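Phenol hydroxylase component phN (Pseudomonas stutzeri, PDB 3U52) probably serves as the hydroxylating component of a bacterial multicomponent phenol monooxygenase, activating oxygen at a di-iron centre to hydroxylate phenol. Local coordinates at residues E108-F112 with E138-S142; F178-A182 with I194-F198. All coordinates share one frame; numbering follows the deposited sequence.

Interaction 1: E108-F112 with E138-S142; sequences EHAAF and ELRHS. With FE (Fe (III) ion), chain G.
Glu108 and Glu138 both carry CG beside the backbone N and then bend at the next bond (chi2 -77° and -70°), which folds each carboxylate back toward the gap between the helices. There the two side chains meet nearly perpendicular at one iron ion. Glu108 binds it through OE2 at 2.3 Å, Glu138 through OE2 at 2.2 Å. Glu108 OE2 and Glu138 OE2 lie 2.8 Å apart because both bind the metal, not because a hydrogen bond joins them. His141 ND1 binds the iron at 2.4 Å; the OE2 of Glu108 lies at the edge of the His141 ring, near the ring plane. Glu138 and His141 form the ExxH motif of di-iron carboxylate proteins, and the side chain of Glu138 also approaches the second iron. A second shell steadies the ligands: Glu108 OE1 bonds to Gln145, Glu138 OE1 to Gln134, and His141 NE2 to Asp232. On the flank away from the metal, His109 ND1 and Ser142 OG share a hydrogen bond of 3.0 Å, the oxygen lying in the plane of the imidazole. Phe112 CD2 rests on one face of that imidazole, and Leu139 CD1 sits over a face of the Phe112 ring, 4.1 Å from its centroid, as a CH-pi contact. With His109 cut back to alanine, Ser142 OG would probably lose this partner and a gap would open beside the Phe112 ring. Segments 108-112 of helix 105-121 and 138-142 of helix 125-155 run nearly antiparallel, their axes at 155°. Helix 220-250 packs against segment 138-142, with His236 against Glu138 and Glu233 against His141, while a chain of another protein packs on His109 and Leu139.

Interaction 2: F178-A182 with I194-F198; sequences FFDDA and ISFSF
Ile194 is the residue most covered here, and its CD1 does most of the touching. With CG1 anti to the carbonyl carbon (chi1 -52°), the methyl reaches toward helix 173-184 and ends among three side chains: Phe179 CE1 lies 3.5 Å from Ile194 CD1, Phe178 CE1 3.7 Å and Ala182 CB 3.8 Å. Both rings meet the methyl obliquely, and Phe179 runs roughly perpendicular to the isoleucine, its CZ lying near CG1 and CG2 as well. This is a splayed helical hairpin: helices 173-184 and 187-216 follow one another with a short turn between, and the axes of segments 178-182 and 194-198 come no closer than 12.7 Å, so large side chains fill the interface. The second helix widens into a pi-type turn at 194-198, immediately before the iron ligand Glu199. Both phenylalanines of 178-182 also reach Phe198, at the end of that turn. Phe178 sets CE1 over the centre of the Phe198 ring, 4.1 Å above its plane, with the two rings tilted at 44°; Phe179 turns its edge to Phe198, CE1 lying 3.9 Å from Phe198 CE2. Phe198 also lines a xenon site with Gly269 and Leu273, and Trp265 meets the Phe178 ring edge-to-face.

The two contacts follow one another in the sequence, interaction 1 within 108-142 and interaction 2 within 178-198, and both lie in the methane/phenol/alkene hydroxylase range, with centres about 13 Å apart. They share no helix but touch directly: the Phe179 ring of helix 173-184 packs on helix 105-121, its CD2 3.4 Å from Ala110 CB and its CZ 3.6 Å from Ala111 CB. Interaction 1 supplies three protein ligands of one iron, while interaction 2 forms apolar packing behind helix 105-121. Helix 187-216 ties interaction 2 to the di-iron site, since beside Phe198 of a xenon pocket it carries Glu199, which with Glu233 and His236 binds the other iron, consistent with an apolar region close to the di-iron centre.

Interaction 1: E108-F112 with E138-S142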
loop_
_atom_site.group_PDB
_atom_site.type_symbol
_atom_site.label_atom_id
_atom_site.label_comp_id
_atom_site.label_asym_id
_atom_site.label_seq_id
_atom_site.Cartn_x
_atom_site.Cartn_y
_atom_site.Cartn_z
ATOM N N GLU A 108 7.147 20.588 -11.879
ATOM C CA GLU A 108 6.696 20.385 -10.494
ATOM C C GLU A 108 7.882 20.902 -9.667
ATOM O O GLU A 108 7.716 21.598 -8.670
ATOM C CB GLU A 108 6.484 18.896 -10.172
ATOM C CG GLU A 108 5.366 18.152 -10.970
ATOM C CD GLU A 108 3.991 18.476 -10.454
ATOM O OE1 GLU A 108 3.023 17.778 -10.799
ATOM O OE2 GLU A 108 3.876 19.442 -9.700
ATOM N N HIS A 109 9.080 20.510 -10.078
ATOM C CA HIS A 109 10.300 20.845 -9.345
ATOM C C HIS A 109 10.610 22.355 -9.388
ATOM O O HIS A 109 10.939 22.941 -8.360
ATOM C CB HIS A 109 11.484 20.080 -9.871
ATOM C CG HIS A 109 12.578 19.968 -8.870
ATOM N ND1 HIS A 109 12.616 18.961 -7.932
ATOM C CD2 HIS A 109 13.619 20.775 -8.593
ATOM C CE1 HIS A 109 13.666 19.124 -7.150
ATOM N NE2 HIS A 109 14.285 20.227 -7.524
ATOM N N ALA A 110 10.515 22.970 -10.571
ATOM C CA ALA A 110 10.490 24.439 -10.681
ATOM C C ALA A 110 9.463 25.114 -9.758
ATOM O O ALA A 110 9.755 26.160 -9.180
ATOM C CB ALA A 110 10.228 24.843 -12.090
ATOM N N ALA A 111 8.289 24.508 -9.562
ATOM C CA ALA A 111 7.264 25.144 -8.742
ATOM C C ALA A 111 7.701 25.055 -7.265
ATOM O O ALA A 111 7.489 25.993 -6.462
ATOM C CB ALA A 111 5.942 24.521 -8.966
ATOM N N PHE A 112 8.348 23.945 -6.924
ATOM C CA PHE A 112 8.910 23.799 -5.570
ATOM C C PHE A 112 9.871 24.961 -5.209
ATOM O O PHE A 112 9.726 25.579 -4.168
ATOM C CB PHE A 112 9.573 22.426 -5.393
ATOM C CG PHE A 112 10.723 22.431 -4.420
ATOM C CD1 PHE A 112 10.523 22.784 -3.053
ATOM C CD2 PHE A 112 11.980 22.057 -4.842
ATOM C CE1 PHE A 112 11.551 22.782 -2.165
ATOM C CE2 PHE A 112 13.086 22.065 -3.931
ATOM C CZ PHE A 112 12.859 22.422 -2.602
ATOM N N GLU A 138 4.746 20.504 -3.929
ATOM C CA GLU A 138 5.332 20.385 -5.283
ATOM C C GLU A 138 6.607 19.545 -5.260
ATOM O O GLU A 138 6.871 18.804 -6.209
ATOM C CB GLU A 138 5.644 21.748 -5.885
ATOM C CG GLU A 138 4.433 22.667 -5.829
ATOM C CD GLU A 138 3.326 22.220 -6.800
ATOM O OE1 GLU A 138 2.298 22.897 -6.866
ATOM O OE2 GLU A 138 3.483 21.185 -7.498
ATOM N N LEU A 139 7.405 19.677 -4.206
ATOM C CA LEU A 139 8.518 18.780 -4.016
ATOM C C LEU A 139 8.013 17.329 -3.989
ATOM O O LEU A 139 8.586 16.420 -4.581
ATOM C CB LEU A 139 9.195 19.076 -2.671
ATOM C CG LEU A 139 10.472 18.225 -2.467
ATOM C CD1 LEU A 139 11.505 18.324 -3.669
ATOM C CD2 LEU A 139 11.152 18.558 -1.086
ATOM N N ARG A 140 6.960 17.099 -3.243
ATOM C CA ARG A 140 6.405 15.757 -3.197
ATOM C C ARG A 140 6.028 15.291 -4.584
ATOM O O ARG A 140 6.308 14.164 -4.953
ATOM C CB ARG A 140 5.161 15.736 -2.329
ATOM C CG ARG A 140 4.520 14.334 -2.341
ATOM C CD ARG A 140 3.419 14.229 -1.393
ATOM N NE ARG A 140 2.202 14.232 -2.106
ATOM C CZ ARG A 140 1.398 13.191 -2.187
ATOM N NH1 ARG A 140 1.688 12.050 -1.567
ATOM N NH2 ARG A 140 0.295 13.303 -2.895
ATOM N N HIS A 141 5.385 16.164 -5.354
ATOM C CA HIS A 141 4.854 15.805 -6.675
ATOM C C HIS A 141 5.985 15.457 -7.602
ATOM O O HIS A 141 5.940 14.461 -8.315
ATOM C CB HIS A 141 3.985 16.955 -7.243
ATOM C CG HIS A 141 2.680 17.115 -6.523
ATOM N ND1 HIS A 141 1.812 18.151 -6.777
ATOM C CD2 HIS A 141 2.098 16.370 -5.545
ATOM C CE1 HIS A 141 0.753 18.041 -5.993
ATOM N NE2 HIS A 141 0.892 16.959 -5.254
ATOM N N SER A 142 7.048 16.257 -7.520
ATOM C CA SER A 142 8.288 16.013 -8.274
ATOM C C SER A 142 8.908 14.598 -7.991
ATOM O O SER A 142 9.197 13.827 -8.893
ATOM C CB SER A 142 9.286 17.111 -7.863
ATOM O OG SER A 142 10.510 16.891 -8.497
HETATM FE FE FE G . 2.032 19.862 -8.415
#

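Interaction 2: F178-A182 with I194-F198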
loop_
_atom_site.group_PDB
_atom_site.type_symbol
_atom_site.label_atom_id
_atom_site.label_comp_id
_atom_site.label_asym_id
_atom_site.label_seq_id
_atom_site.Cartn_x
_atom_site.Cartn_y
_atom_site.Cartn_z
ATOM N N PHE A 178 7.900 28.894 -20.244
ATOM C CA PHE A 178 6.662 29.246 -19.481
ATOM C C PHE A 178 7.002 29.447 -18.013
ATOM O O PHE A 178 6.663 30.482 -17.389
ATOM C CB PHE A 178 5.588 28.108 -19.602
ATOM C CG PHE A 178 4.353 28.363 -18.787
ATOM C CD1 PHE A 178 4.281 27.953 -17.467
ATOM C CD2 PHE A 178 3.237 28.978 -19.363
ATOM C CE1 PHE A 178 3.120 28.213 -16.696
ATOM C CE2 PHE A 178 2.036 29.226 -18.620
ATOM C CZ PHE A 178 1.997 28.889 -17.300
ATOM N N PHE A 179 7.683 28.453 -17.435
ATOM C CA PHE A 179 8.015 28.586 -16.026
ATOM C C PHE A 179 9.184 29.552 -15.704
ATOM O O PHE A 179 9.209 30.119 -14.612
ATOM C CB PHE A 179 8.257 27.191 -15.370
ATOM C CG PHE A 179 7.482 27.026 -14.094
ATOM C CD1 PHE A 179 6.189 26.573 -14.116
ATOM C CD2 PHE A 179 8.053 27.387 -12.879
ATOM C CE1 PHE A 179 5.419 26.473 -12.917
ATOM C CE2 PHE A 179 7.332 27.279 -11.677
ATOM C CZ PHE A 179 6.014 26.826 -11.696
ATOM N N ASP A 180 10.158 29.687 -16.612
ATOM C CA ASP A 180 11.247 30.693 -16.459
ATOM C C ASP A 180 10.631 32.079 -16.447
ATOM O O ASP A 180 11.039 32.889 -15.675
ATOM C CB ASP A 180 12.272 30.602 -17.575
ATOM C CG ASP A 180 13.273 29.477 -17.378
ATOM O OD1 ASP A 180 13.180 28.720 -16.355
ATOM O OD2 ASP A 180 14.195 29.329 -18.249
ATOM N N ASP A 181 9.633 32.331 -17.293
ATOM C CA ASP A 181 8.918 33.613 -17.358
ATOM C C ASP A 181 8.300 33.912 -16.000
ATOM O O ASP A 181 8.554 34.976 -15.423
ATOM C CB ASP A 181 7.906 33.523 -18.519
ATOM C CG ASP A 181 7.211 34.852 -18.873
ATOM O OD1 ASP A 181 7.138 35.772 -18.054
ATOM O OD2 ASP A 181 6.672 34.930 -20.000
ATOM N N ALA A 182 7.561 32.937 -15.424
ATOM C CA ALA A 182 6.944 33.132 -14.096
ATOM C C ALA A 182 7.964 33.353 -12.970
ATOM O O ALA A 182 7.771 34.228 -12.142
ATOM C CB ALA A 182 6.000 31.922 -13.738
ATOM N N ILE A 194 0.821 31.243 -11.652
ATOM C CA ILE A 194 0.888 29.842 -11.266
ATOM C C ILE A 194 -0.277 29.406 -10.356
ATOM O O ILE A 194 -0.971 28.415 -10.653
ATOM C CB ILE A 194 2.335 29.434 -10.710
ATOM C CG1 ILE A 194 3.451 29.849 -11.698
ATOM C CG2 ILE A 194 2.416 27.923 -10.418
ATOM C CD1 ILE A 194 3.335 29.326 -13.221
ATOM N N SER A 195 -0.542 30.160 -9.291
ATOM C CA SER A 195 -1.617 29.797 -8.367
ATOM C C SER A 195 -3.003 30.058 -8.963
ATOM O O SER A 195 -3.871 29.176 -8.921
ATOM C CB SER A 195 -1.472 30.488 -7.020
ATOM O OG SER A 195 -0.491 29.790 -6.256
ATOM N N PHE A 196 -3.222 31.239 -9.525
ATOM C CA PHE A 196 -4.525 31.493 -10.086
ATOM C C PHE A 196 -4.702 30.896 -11.498
ATOM O O PHE A 196 -5.591 30.066 -11.697
ATOM C CB PHE A 196 -4.892 32.974 -10.007
ATOM C CG PHE A 196 -6.131 33.317 -10.781
ATOM C CD1 PHE A 196 -7.379 32.999 -10.286
ATOM C CD2 PHE A 196 -6.038 33.895 -12.059
ATOM C CE1 PHE A 196 -8.525 33.296 -11.025
ATOM C CE2 PHE A 196 -7.193 34.164 -12.809
ATOM C CZ PHE A 196 -8.420 33.888 -12.290
ATOM N N SER A 197 -3.852 31.254 -12.459
ATOM C CA SER A 197 -4.048 30.853 -13.862
ATOM C C SER A 197 -3.819 29.349 -14.108
ATOM O O SER A 197 -4.642 28.680 -14.746
ATOM C CB SER A 197 -3.171 31.737 -14.798
ATOM O OG SER A 197 -3.497 33.124 -14.623
ATOM N N PHE A 198 -2.733 28.810 -13.578
ATOM C CA PHE A 198 -2.322 27.422 -13.777
ATOM C C PHE A 198 -3.167 26.563 -12.823
ATOM O O PHE A 198 -3.969 25.722 -13.266
ATOM C CB PHE A 198 -0.834 27.343 -13.394
ATOM C CG PHE A 198 0.006 26.300 -14.116
ATOM C CD1 PHE A 198 -0.311 25.800 -15.356
ATOM C CD2 PHE A 198 1.221 25.895 -13.548
ATOM C CE1 PHE A 198 0.560 24.835 -15.966
ATOM C CE2 PHE A 198 2.088 24.966 -14.188
ATOM C CZ PHE A 198 1.752 24.440 -15.365
#